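Local coordinates for extracellular solute-binding protein, family 3 (Methylophaga aminisulfidivorans MP, PDB 5SV6) that is of unknown function but has a periplasmic solute-binding protein architecture and is probably linked to the methanol dehydrogenase system, at residues 98-103 against 115-120; 255-260 against 266-271. All blocks are in the same frame, centred on the assembly; numbering follows the deposited sequence.

Interaction 1. Residues 98-103 against 115-120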
ATOM      1  N   LYS A  98      12.557 -13.775  -0.659  1.00 14.45           N
ATOM      2  CA  LYS A  98      13.781 -13.181  -1.168  1.00 13.47           C
ATOM      3  C   LYS A  98      14.717 -12.719  -0.050  1.00 13.59           C
ATOM      4  O   LYS A  98      15.823 -13.260   0.111  1.00 12.73           O
ATOM      5  CB  LYS A  98      13.451 -12.027  -2.125  1.00 14.65           C
ATOM      6  CG  LYS A  98      12.990 -12.476  -3.511  1.00 18.39           C
ATOM      7  CD  LYS A  98      14.117 -13.218  -4.227  1.00 21.11           C
ATOM      8  CE  LYS A  98      13.851 -13.403  -5.716  1.00 24.62           C
ATOM      9  NZ  LYS A  98      12.802 -14.426  -5.958  1.00 25.17           N
ATOM     10  N   LEU A  99      14.275 -11.718   0.709  1.00 10.61           N
ATOM     11  CA  LEU A  99      15.106 -11.132   1.771  1.00 10.88           C
ATOM     12  C   LEU A  99      15.554 -12.172   2.794  1.00 10.95           C
ATOM     13  O   LEU A  99      16.742 -12.319   3.066  1.00 10.53           O
ATOM     14  CB  LEU A  99      14.342 -10.021   2.488  1.00  9.79           C
ATOM     15  CG  LEU A  99      15.059  -9.290   3.619  1.00  9.15           C
ATOM     16  CD1 LEU A  99      16.208  -8.458   3.076  1.00 10.68           C
ATOM     17  CD2 LEU A  99      14.081  -8.432   4.376  1.00  7.60           C
ATOM     18  N   LEU A 100      14.597 -12.894   3.368  1.00 11.52           N
ATOM     19  CA  LEU A 100      14.922 -13.856   4.426  1.00 10.45           C
ATOM     20  C   LEU A 100      15.635 -15.100   3.907  1.00 13.02           C
ATOM     21  O   LEU A 100      16.059 -15.951   4.694  1.00 13.90           O
ATOM     22  CB  LEU A 100      13.661 -14.250   5.199  1.00 10.73           C
ATOM     23  CG  LEU A 100      12.989 -13.121   5.983  1.00 10.15           C
ATOM     24  CD1 LEU A 100      11.705 -13.604   6.670  1.00 11.77           C
ATOM     25  CD2 LEU A 100      13.973 -12.522   6.993  1.00 10.31           C
ATOM     26  N   LYS A 101      15.757 -15.208   2.585  1.00 12.76           N
ATOM     27  CA  LYS A 101      16.466 -16.319   1.950  1.00 12.84           C
ATOM     28  C   LYS A 101      17.774 -15.850   1.329  1.00 14.30           C
ATOM     29  O   LYS A 101      18.385 -16.560   0.515  1.00 14.76           O
ATOM     30  CB  LYS A 101      15.585 -16.988   0.890  1.00 13.04           C
ATOM     31  CG  LYS A 101      14.391 -17.718   1.486  1.00 16.65           C
ATOM     32  CD  LYS A 101      13.715 -18.591   0.438  1.00 23.25           C
ATOM     33  CE  LYS A 101      12.708 -19.551   1.070  1.00 27.81           C
ATOM     34  NZ  LYS A 101      11.445 -18.883   1.495  1.00 25.61           N
ATOM     35  N   ASN A 102      18.190 -14.645   1.715  1.00 12.84           N
ATOM     36  CA  ASN A 102      19.488 -14.101   1.320  1.00 14.33           C
ATOM     37  C   ASN A 102      19.678 -13.857  -0.178  1.00 14.74           C
ATOM     38  O   ASN A 102      20.804 -13.872  -0.670  1.00 16.01           O
ATOM     39  CB  ASN A 102      20.631 -14.971   1.862  1.00 14.23           C
ATOM     40  CG  ASN A 102      20.662 -15.004   3.375  1.00 16.94           C
ATOM     41  OD1 ASN A 102      21.156 -14.074   4.015  1.00 16.89           O
ATOM     42  ND2 ASN A 102      20.133 -16.076   3.956  1.00 16.87           N
ATOM     43  N   GLN A 103      18.588 -13.615  -0.900  1.00 14.24           N
ATOM     44  CA  GLN A 103      18.662 -13.350  -2.338  1.00 14.85           C
ATOM     45  C   GLN A 103      18.891 -11.872  -2.609  1.00 14.92           C
ATOM     46  O   GLN A 103      19.190 -11.469  -3.732  1.00 17.36           O
ATOM     47  CB  GLN A 103      17.368 -13.783  -3.024  1.00 17.49           C
ATOM     48  CG  GLN A 103      17.026 -15.243  -2.864  1.00 18.96           C
ATOM     49  CD  GLN A 103      18.052 -16.147  -3.491  1.00 24.11           C
ATOM     50  OE1 GLN A 103      18.802 -16.834  -2.793  1.00 26.70           O
ATOM     51  NE2 GLN A 103      18.097 -16.157  -4.821  1.00 26.29           N
ATOM     52  N   PRO A 115       7.676  -7.905  12.689  1.00 15.24           N
ATOM     53  CA  PRO A 115       8.444  -8.800  13.568  1.00 14.86           C
ATOM     54  C   PRO A 115       9.470  -9.659  12.842  1.00 11.38           C
ATOM     55  O   PRO A 115      10.383 -10.190  13.477  1.00 12.67           O
ATOM     56  CB  PRO A 115       7.361  -9.699  14.186  1.00 16.72           C
ATOM     57  CG  PRO A 115       6.084  -8.912  14.030  1.00 18.36           C
ATOM     58  CD  PRO A 115       6.234  -8.211  12.720  1.00 15.76           C
ATOM     59  N   ARG A 116       9.324  -9.784  11.532  1.00 11.41           N
ATOM     60  CA  ARG A 116      10.104 -10.727  10.749  1.00 12.50           C
ATOM     61  C   ARG A 116      11.492 -10.213  10.389  1.00 12.10           C
ATOM     62  O   ARG A 116      12.351 -10.979   9.949  1.00 10.53           O
ATOM     63  CB  ARG A 116       9.350 -11.082   9.468  1.00 11.77           C
ATOM     64  CG  ARG A 116       7.992 -11.766   9.717  1.00 13.94           C
ATOM     65  CD  ARG A 116       7.177 -11.872   8.428  1.00 15.74           C
ATOM     66  NE  ARG A 116       6.979 -10.564   7.808  1.00 14.32           N
ATOM     67  CZ  ARG A 116       6.602 -10.381   6.548  1.00 15.69           C
ATOM     68  NH1 ARG A 116       6.385 -11.424   5.765  1.00 17.13           N
ATOM     69  NH2 ARG A 116       6.453  -9.157   6.066  1.00 15.00           N
ATOM     70  N   VAL A 117      11.692  -8.913  10.564  1.00 10.77           N
ATOM     71  CA  VAL A 117      12.851  -8.226  10.003  1.00 11.23           C
ATOM     72  C   VAL A 117      13.278  -7.102  10.930  1.00 10.84           C
ATOM     73  O   VAL A 117      12.590  -6.811  11.912  1.00 11.74           O
ATOM     74  CB  VAL A 117      12.495  -7.620   8.615  1.00  8.76           C
ATOM     75  CG1 VAL A 117      12.301  -8.712   7.572  1.00 10.57           C
ATOM     76  CG2 VAL A 117      11.241  -6.750   8.711  1.00 10.62           C
ATOM     77  N   ALA A 118      14.420  -6.475  10.647  1.00  8.61           N
ATOM     78  CA  ALA A 118      14.710  -5.190  11.280  1.00  9.95           C
ATOM     79  C   ALA A 118      14.143  -4.082  10.394  1.00  9.43           C
ATOM     80  O   ALA A 118      14.227  -4.162   9.161  1.00  8.25           O
ATOM     81  CB  ALA A 118      16.218  -5.005  11.494  1.00 10.90           C
ATOM     82  N   THR A 119      13.559  -3.056  11.005  1.00  8.62           N
ATOM     83  CA  THR A 119      12.957  -1.977  10.234  1.00  8.83           C
ATOM     84  C   THR A 119      13.655  -0.648  10.526  1.00  8.49           C
ATOM     85  O   THR A 119      14.053  -0.373  11.656  1.00  7.47           O
ATOM     86  CB  THR A 119      11.440  -1.828  10.499  1.00  9.95           C
ATOM     87  OG1 THR A 119      11.202  -1.856  11.909  1.00  9.92           O
ATOM     88  CG2 THR A 119      10.663  -2.958   9.841  1.00  8.68           C
ATOM     89  N   SER A 120      13.787   0.165   9.493  1.00  7.26           N
ATOM     90  CA  SER A 120      14.433   1.459   9.611  1.00  8.19           C
ATOM     91  C   SER A 120      13.520   2.410  10.373  1.00 10.47           C
ATOM     92  O   SER A 120      12.349   2.091  10.632  1.00  8.32           O
ATOM     93  CB  SER A 120      14.666   2.025   8.210  1.00  8.90           C
ATOM     94  OG  SER A 120      13.429   2.437   7.646  1.00  8.47           O
TER
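Leu99 overlaps Val117 through one methyl on each side, its CD2 lying 3.7 Å from Val117 CG1 where the two side chains cross obliquely. In Leu99 the CG atom stands opposite the backbone N (chi1 -180°), which carries the isobutyl group out from the end of helix 94-99 toward the chain segment leading into strand 118-133. Leu100, the next residue and more exposed, reaches the same segment. Its CD2 rests 3.7 Å from the carbonyl O of Arg116 and 4.2 Å from CG1 of Val117, a single valine methyl thus serving both leucines. The other branch of Leu100, CD1, comes within 4.4 Å of CB of Arg116, so the base of the arginine adds apolar surface while its guanidinium group turns to Asp114 in a salt bridge. No hydrogen bond crosses between the segments; the contact is purely van der Waals, buried at Leu99 and Val117 and exposed at Leu100 and Arg116. Val95 of the same helix also packs on Leu100, Arg116 and Val117.

The two leucines are presented by the closing turn of the helix. Lys98 O receives Gln103 N at 3.0 Å and also Lys101 N, and Asn102 N bonds Leu99 O at 3.1 Å. With Asn102 at positive phi (64°), this is a Schellman motif, here ending a helix packed beside the sheet of an alpha/beta lobe such as type II periplasmic binding proteins possess.

Interaction 2. Residues 255-260 against 266-271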
ATOM      1  N   ILE A 255      12.000   0.859   5.624  1.00  8.45           N
ATOM      2  CA  ILE A 255      12.842  -0.075   4.871  1.00  7.89           C
ATOM      3  C   ILE A 255      13.049  -1.303   5.746  1.00  8.56           C
ATOM      4  O   ILE A 255      13.157  -1.161   6.961  1.00  9.06           O
ATOM      5  CB  ILE A 255      14.240   0.538   4.603  1.00  7.15           C
ATOM      6  CG1 ILE A 255      14.136   1.893   3.892  1.00  9.23           C
ATOM      7  CG2 ILE A 255      15.112  -0.425   3.826  1.00  8.70           C
ATOM      8  CD1 ILE A 255      13.524   1.834   2.519  1.00  8.63           C
ATOM      9  N   ALA A 256      13.125  -2.496   5.149  1.00  6.63           N
ATOM     10  CA  ALA A 256      13.404  -3.710   5.920  1.00  7.97           C
ATOM     11  C   ALA A 256      14.701  -4.363   5.474  1.00  8.40           C
ATOM     12  O   ALA A 256      15.003  -4.413   4.275  1.00  7.37           O
ATOM     13  CB  ALA A 256      12.255  -4.711   5.792  1.00  8.27           C
ATOM     14  N   VAL A 257      15.468  -4.859   6.444  1.00  7.69           N
ATOM     15  CA  VAL A 257      16.615  -5.726   6.167  1.00  6.76           C
ATOM     16  C   VAL A 257      16.506  -6.927   7.109  1.00  7.67           C
ATOM     17  O   VAL A 257      15.699  -6.905   8.033  1.00  7.74           O
ATOM     18  CB  VAL A 257      17.958  -4.995   6.418  1.00  9.32           C
ATOM     19  CG1 VAL A 257      18.013  -3.683   5.641  1.00  7.65           C
ATOM     20  CG2 VAL A 257      18.150  -4.720   7.904  1.00  9.95           C
ATOM     21  N   ARG A 258      17.303  -7.973   6.892  1.00  7.86           N
ATOM     22  CA  ARG A 258      17.334  -9.088   7.848  1.00 10.30           C
ATOM     23  C   ARG A 258      17.709  -8.597   9.248  1.00 10.03           C
ATOM     24  O   ARG A 258      18.463  -7.641   9.387  1.00 10.11           O
ATOM     25  CB  ARG A 258      18.314 -10.171   7.401  1.00 11.39           C
ATOM     26  CG  ARG A 258      17.887 -10.916   6.129  1.00 11.32           C
ATOM     27  CD  ARG A 258      18.984 -11.883   5.716  1.00 11.16           C
ATOM     28  NE  ARG A 258      20.176 -11.165   5.270  1.00 13.04           N
ATOM     29  CZ  ARG A 258      20.322 -10.673   4.046  1.00 12.87           C
ATOM     30  NH1 ARG A 258      19.349 -10.817   3.160  1.00 10.34           N
ATOM     31  NH2 ARG A 258      21.431 -10.029   3.711  1.00 13.85           N
ATOM     32  N   SER A 259      17.184  -9.253  10.279  1.00 10.56           N
ATOM     33  CA  SER A 259      17.359  -8.789  11.661  1.00 12.52           C
ATOM     34  C   SER A 259      18.827  -8.681  12.095  1.00 13.11           C
ATOM     35  O   SER A 259      19.184  -7.844  12.928  1.00 16.06           O
ATOM     36  CB  SER A 259      16.592  -9.701  12.622  1.00 16.98           C
ATOM     37  OG  SER A 259      16.941  -9.418  13.962  1.00 21.72           O
ATOM     38  N   ASP A 260      19.680  -9.517  11.521  1.00 14.89           N
ATOM     39  CA  ASP A 260      21.094  -9.530  11.886  1.00 19.56           C
ATOM     40  C   ASP A 260      21.936  -8.488  11.130  1.00 18.27           C
ATOM     41  O   ASP A 260      23.124  -8.313  11.424  1.00 17.50           O
ATOM     42  CB  ASP A 260      21.672 -10.920  11.638  1.00 20.98           C
ATOM     43  CG  ASP A 260      21.670 -11.285  10.175  1.00 23.39           C
ATOM     44  OD1 ASP A 260      20.647 -11.821   9.688  1.00 26.52           O
ATOM     45  OD2 ASP A 260      22.681 -11.011   9.497  1.00 30.25           O
ATOM     46  N   LYS A 266      21.987   0.684  10.116  1.00  9.08           N
ATOM     47  CA  LYS A 266      22.495   1.985  10.538  1.00  9.90           C
ATOM     48  C   LYS A 266      22.806   2.898   9.338  1.00 11.27           C
ATOM     49  O   LYS A 266      22.491   4.084   9.367  1.00 10.71           O
ATOM     50  CB  LYS A 266      23.707   1.835  11.485  1.00 10.85           C
ATOM     51  CG  LYS A 266      23.321   1.224  12.831  1.00 14.42           C
ATOM     52  CD  LYS A 266      24.441   1.304  13.872  1.00 21.77           C
ATOM     53  CE  LYS A 266      25.706   0.611  13.393  1.00 20.85           C
ATOM     54  NZ  LYS A 266      26.818   0.669  14.412  1.00 24.18           N
ATOM     55  N   GLU A 267      23.409   2.350   8.285  1.00 10.73           N
ATOM     56  CA  GLU A 267      23.704   3.145   7.090  1.00 12.39           C
ATOM     57  C   GLU A 267      22.416   3.614   6.411  1.00 12.81           C
ATOM     58  O   GLU A 267      22.331   4.726   5.888  1.00  9.67           O
ATOM     59  CB  GLU A 267      24.550   2.346   6.090  1.00 14.82           C
ATOM     60  CG  GLU A 267      25.995   2.130   6.517  1.00 19.08           C
ATOM     61  CD  GLU A 267      26.855   1.539   5.408  1.00 24.98           C
ATOM     62  OE1 GLU A 267      26.555   1.762   4.209  1.00 25.12           O
ATOM     63  OE2 GLU A 267      27.839   0.848   5.741  1.00 29.94           O
ATOM     64  N   ILE A 268      21.414   2.744   6.419  1.00 10.36           N
ATOM     65  CA  ILE A 268      20.126   3.079   5.854  1.00  9.19           C
ATOM     66  C   ILE A 268      19.460   4.224   6.618  1.00  8.62           C
ATOM     67  O   ILE A 268      18.985   5.177   6.018  1.00 11.16           O
ATOM     68  CB  ILE A 268      19.218   1.824   5.789  1.00  9.42           C
ATOM     69  CG1 ILE A 268      19.745   0.893   4.691  1.00  8.64           C
ATOM     70  CG2 ILE A 268      17.776   2.231   5.523  1.00  9.88           C
ATOM     71  CD1 ILE A 268      19.119  -0.490   4.653  1.00 10.48           C
ATOM     72  N   ASN A 269      19.449   4.140   7.941  1.00  8.30           N
ATOM     73  CA  ASN A 269      18.855   5.193   8.744  1.00 10.24           C
ATOM     74  C   ASN A 269      19.541   6.540   8.515  1.00 10.60           C
ATOM     75  O   ASN A 269      18.894   7.580   8.450  1.00  8.99           O
ATOM     76  CB  ASN A 269      18.879   4.814  10.227  1.00  9.92           C
ATOM     77  CG  ASN A 269      17.748   3.873  10.599  1.00 10.71           C
ATOM     78  OD1 ASN A 269      16.741   3.796   9.886  1.00 10.42           O
ATOM     79  ND2 ASN A 269      17.899   3.161  11.717  1.00  9.25           N
ATOM     80  N   THR A 270      20.858   6.499   8.379  1.00  9.64           N
ATOM     81  CA  THR A 270      21.621   7.709   8.127  1.00 11.87           C
ATOM     82  C   THR A 270      21.230   8.285   6.777  1.00 11.48           C
ATOM     83  O   THR A 270      21.016   9.487   6.651  1.00 12.66           O
ATOM     84  CB  THR A 270      23.132   7.408   8.176  1.00 14.06           C
ATOM     85  OG1 THR A 270      23.494   7.121   9.527  1.00 13.23           O
ATOM     86  CG2 THR A 270      23.971   8.595   7.681  1.00 13.19           C
ATOM     87  N   ALA A 271      21.118   7.419   5.769  1.00  9.91           N
ATOM     88  CA  ALA A 271      20.804   7.871   4.426  1.00 10.26           C
ATOM     89  C   ALA A 271      19.383   8.430   4.355  1.00 11.01           C
ATOM     90  O   ALA A 271      19.147   9.446   3.708  1.00 12.53           O
ATOM     91  CB  ALA A 271      20.987   6.743   3.417  1.00 11.31           C
TER
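No ring or planar side chain meets another where Ile268 packs on Ile255 and Val257; the flat element is strand 247-257 itself. One of its faces carries Ile255 and Val257 toward helix 262-274, while Ala256 points from the other face to Val117. At its edges, Ile255 and Val257 pair with strand 118-133 and Ala256 with Val107 of strand 106-111. Ile268 addresses the helix-facing side with two branches. CG2, set opposite the backbone N, approaches Ile255 at 4.0 Å from CG1, whereas CD1, at the end of an extended chain (chi2 170°), meets Val257 CG1 tip to tip at 3.5 Å. CD1 also comes to 4.1 Å from Ile255 CG2, so the two isoleucines cross with several methyl and methylene groups engaged. This is helix-on-sheet packing of an alpha/beta domain, a short loop leading from the strand into the helix, which folds back over it. Cut back to alanine, Ile268 would lose CD1 and CG2, which is likely to open a gap over the strand where they now meet Val257 CG1 and Ile255. Val106 and Ser120 also touch Ile268, and Tyr123 and Met108 close around Ile255.

Interactions 1 and 2 have centres about 10 Å apart in the same lobe, and both segments of interaction 1 precede those of interaction 2 in the chain. They meet through one sheet: strands 118-133 and 247-257 are antiparallel neighbours, with Ala118 N probably bonded to Val257 O and Ser120 N to Ile255 O, each at 2.9 Å. Helix 94-99 and helix 262-274 lie on opposite faces of this region, giving it a layered alpha/beta/alpha build. Arg258 adds a polar tie by donating NH1 to Leu99 O. Strand 118-133 leads away toward the other lobe and strand 247-257 returns from it, consistent with the hinge connections of two-lobed periplasmic binding proteins.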